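Local atomic coordinates of galactose-binding lectin (Enterobacter cloacae subsp. cloacae, PDB entry 6YF6), a protein that binds calcium and, through it, a fucoside sugar in this C-terminal domain of a longer protein, and is named a galactose-binding lectin. Residues E80-S85 with N133-K138. Numbering follows the deposited sequence.
Sequences EAPKVS and NDFRIK. With CA (calcium ion), chain D; SFU (methyl 1-seleno-alpha-L-fucopyranoside), chain C; PO4 (phosphate ion), chain F.
Beside the calcium-bridged fucoside site of this C-terminal lectin domain, residues 80-84, leading into strand 83-88, meet residues 133-135; strands 83-88 and 135-143 belong to different antiparallel sheets of the β-sandwich. One direct hydrogen bond joins the two backbones: Asn133 N donates to Glu80 O over 2.7 Å, with 151° at the hydrogen and the donor tilted 21° from the carbonyl plane.

Beside it, the Asn133 amide is placed by a CG anti to the backbone N (chi1 -166°), which brings OD1 alongside Pro82, 3.2 Å from Pro82 CA. OD1 also accepts from a water at 3.0 Å; the same water accepts from Lys83 N, bridging side chain and backbone. The other end of the amide, ND2, is bonded to Ala129 O, so the flip of the amide is defined.

Deeper between the sheets, Pro82 CG lies 3.5 Å from Phe135 CD1, approaching the ring obliquely, while Val84 CG2 sits over one ring face, 4.2 Å from Phe135 CE2. Phe40 stacks on the same ring.

The CB of Asp134 is directed away from residues 80-85. Its OD1 binds calcium at 2.5 Å, and OD2 lies 2.7 Å from O4 of the seleno-fucoside. Ile41, Thr42, Ser130 and Gly132 also bind the metal. Polar ties on Asn133 and apolar packing on Phe135 therefore bracket Asp134 in sequence, consistent with a second shell that positions this calcium ligand.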
loop_
_atom_site.group_PDB
_atom_site.type_symbol
_atom_site.label_atom_id
_atom_site.label_comp_id
_atom_site.label_asym_id
_atom_site.label_seq_id
_atom_site.Cartn_x
_atom_site.Cartn_y
_atom_site.Cartn_z
ATOM N N GLU A 80 11.571 12.223 -20.044
ATOM C CA GLU A 80 10.430 11.469 -20.542
ATOM C C GLU A 80 9.678 10.778 -19.411
ATOM O O GLU A 80 10.279 10.210 -18.494
ATOM C CB GLU A 80 10.882 10.438 -21.575
ATOM C CG GLU A 80 11.006 11.019 -22.977
ATOM C CD GLU A 80 10.840 9.980 -24.063
ATOM O OE1 GLU A 80 11.796 9.777 -24.840
ATOM O OE2 GLU A 80 9.753 9.369 -24.143
ATOM N N ALA A 81 8.351 10.835 -19.484
ATOM C CA ALA A 81 7.516 10.156 -18.505
ATOM C C ALA A 81 7.398 8.674 -18.861
ATOM O O ALA A 81 7.214 8.333 -20.032
ATOM C CB ALA A 81 6.126 10.789 -18.458
ATOM N N PRO A 82 7.505 7.772 -17.886
ATOM C CA PRO A 82 7.294 6.351 -18.191
ATOM C C PRO A 82 5.864 6.091 -18.646
ATOM O O PRO A 82 4.940 6.845 -18.341
ATOM C CB PRO A 82 7.592 5.645 -16.859
ATOM C CG PRO A 82 8.365 6.645 -16.040
ATOM C CD PRO A 82 7.853 7.985 -16.467
ATOM N N LYS A 83 5.691 5.000 -19.398
ATOM C CA LYS A 83 4.371 4.518 -19.805
ATOM C C LYS A 83 4.360 3.004 -19.668
ATOM O O LYS A 83 5.110 2.316 -20.366
ATOM C CB LYS A 83 4.037 4.919 -21.243
ATOM C CG LYS A 83 3.885 6.410 -21.471
ATOM C CD LYS A 83 3.296 6.685 -22.853
ATOM C CE LYS A 83 3.209 8.172 -23.148
ATOM N NZ LYS A 83 3.219 8.442 -24.615
ATOM N N VAL A 84 3.508 2.481 -18.788
ATOM C CA VAL A 84 3.579 1.084 -18.374
ATOM C C VAL A 84 2.201 0.449 -18.471
ATOM O O VAL A 84 1.199 1.051 -18.070
ATOM C CB VAL A 84 4.140 0.966 -16.940
ATOM C CG1 VAL A 84 4.367 -0.491 -16.570
ATOM C CG2 VAL A 84 5.439 1.766 -16.812
ATOM N N SER A 85 2.150 -0.774 -19.003
ATOM C CA SER A 85 0.917 -1.545 -19.104
ATOM C C SER A 85 1.160 -2.947 -18.555
ATOM O O SER A 85 2.275 -3.298 -18.156
ATOM C CB SER A 85 0.408 -1.609 -20.552
ATOM O OG SER A 85 1.310 -2.310 -21.394
ATOM N N ASN A 133 12.376 8.604 -17.800
ATOM C CA ASN A 133 11.807 7.261 -17.814
ATOM C C ASN A 133 12.254 6.468 -16.585
ATOM O O ASN A 133 12.663 5.308 -16.679
ATOM C CB ASN A 133 12.191 6.537 -19.108
ATOM C CG ASN A 133 11.367 5.293 -19.344
ATOM O OD1 ASN A 133 10.252 5.179 -18.847
ATOM N ND2 ASN A 133 11.914 4.354 -20.105
ATOM N N ASP A 134 12.175 7.112 -15.421
ATOM C CA ASP A 134 12.619 6.543 -14.152
ATOM C C ASP A 134 11.421 6.315 -13.237
ATOM O O ASP A 134 10.602 7.220 -13.045
ATOM C CB ASP A 134 13.629 7.470 -13.472
ATOM C CG ASP A 134 14.757 7.876 -14.397
ATOM O OD1 ASP A 134 15.484 6.979 -14.873
ATOM O OD2 ASP A 134 14.917 9.088 -14.652
ATOM N N PHE A 135 11.327 5.119 -12.660
ATOM C CA PHE A 135 10.161 4.773 -11.856
ATOM C C PHE A 135 10.494 3.590 -10.957
ATOM O O PHE A 135 11.549 2.963 -11.080
ATOM C CB PHE A 135 8.945 4.465 -12.746
ATOM C CG PHE A 135 9.199 3.412 -13.794
ATOM C CD1 PHE A 135 9.881 3.721 -14.962
ATOM C CD2 PHE A 135 8.735 2.118 -13.620
ATOM C CE1 PHE A 135 10.107 2.755 -15.932
ATOM C CE2 PHE A 135 8.957 1.149 -14.582
ATOM C CZ PHE A 135 9.645 1.469 -15.740
ATOM N N ARG A 136 9.575 3.305 -10.032
ATOM C CA ARG A 136 9.726 2.218 -9.074
ATOM C C ARG A 136 8.437 1.411 -9.001
ATOM O O ARG A 136 7.338 1.956 -9.136
ATOM C CB ARG A 136 10.077 2.749 -7.665
ATOM C CG ARG A 136 11.455 3.407 -7.540
ATOM C CD ARG A 136 11.588 4.175 -6.220
ATOM N NE ARG A 136 12.962 4.581 -5.941
ATOM C CZ ARG A 136 13.319 5.456 -5.001
ATOM N NH1 ARG A 136 12.406 6.038 -4.237
ATOM N NH2 ARG A 136 14.598 5.755 -4.830
ATOM N N ILE A 137 8.581 0.105 -8.780
ATOM C CA ILE A 137 7.460 -0.793 -8.524
ATOM C C ILE A 137 7.680 -1.439 -7.165
ATOM O O ILE A 137 8.657 -2.175 -6.975
ATOM C CB ILE A 137 7.314 -1.864 -9.616
ATOM C CG1 ILE A 137 6.846 -1.218 -10.920
ATOM C CG2 ILE A 137 6.339 -2.949 -9.154
ATOM C CD1 ILE A 137 6.980 -2.111 -12.146
ATOM N N LYS A 138 6.765 -1.186 -6.227
ATOM C CA LYS A 138 6.912 -1.697 -4.872
ATOM C C LYS A 138 6.024 -2.899 -4.575
ATOM O O LYS A 138 6.242 -3.565 -3.557
ATOM C CB LYS A 138 6.624 -0.591 -3.845
ATOM C CG LYS A 138 5.173 -0.125 -3.779
ATOM C CD LYS A 138 5.020 1.009 -2.769
ATOM C CE LYS A 138 3.596 1.554 -2.727
ATOM N NZ LYS A 138 3.446 2.622 -1.689
HETATM CA CA CA D . 16.768 6.916 -16.977
HETATM C C1 SFU C . 19.626 10.940 -17.663
HETATM C C2 SFU C . 19.611 9.415 -17.562
HETATM C C3 SFU C . 19.293 8.913 -16.138
HETATM C C4 SFU C . 18.013 9.593 -15.667
HETATM C C5 SFU C . 18.230 11.104 -15.716
HETATM C C6 SFU C . 16.959 11.811 -15.271
HETATM O O2 SFU C . 20.873 8.916 -17.969
HETATM O O3 SFU C . 19.030 7.521 -16.181
HETATM O O4 SFU C . 16.918 9.297 -16.519
HETATM O O5 SFU C . 18.522 11.558 -17.056
HETATM C CM SFU C . 21.017 13.527 -16.967
HETATM SE SE SFU C . 21.324 11.638 -16.831
HETATM P P PO4 F . 3.165 0.595 1.225
HETATM O O1 PO4 F . 3.859 1.918 1.014
HETATM O O2 PO4 F . 4.119 -0.380 1.870
HETATM O O3 PO4 F . 2.714 0.031 -0.100
HETATM O O4 PO4 F . 1.959 0.809 2.106
HETATM O O HOH W 1 8.043 3.286 -19.508
#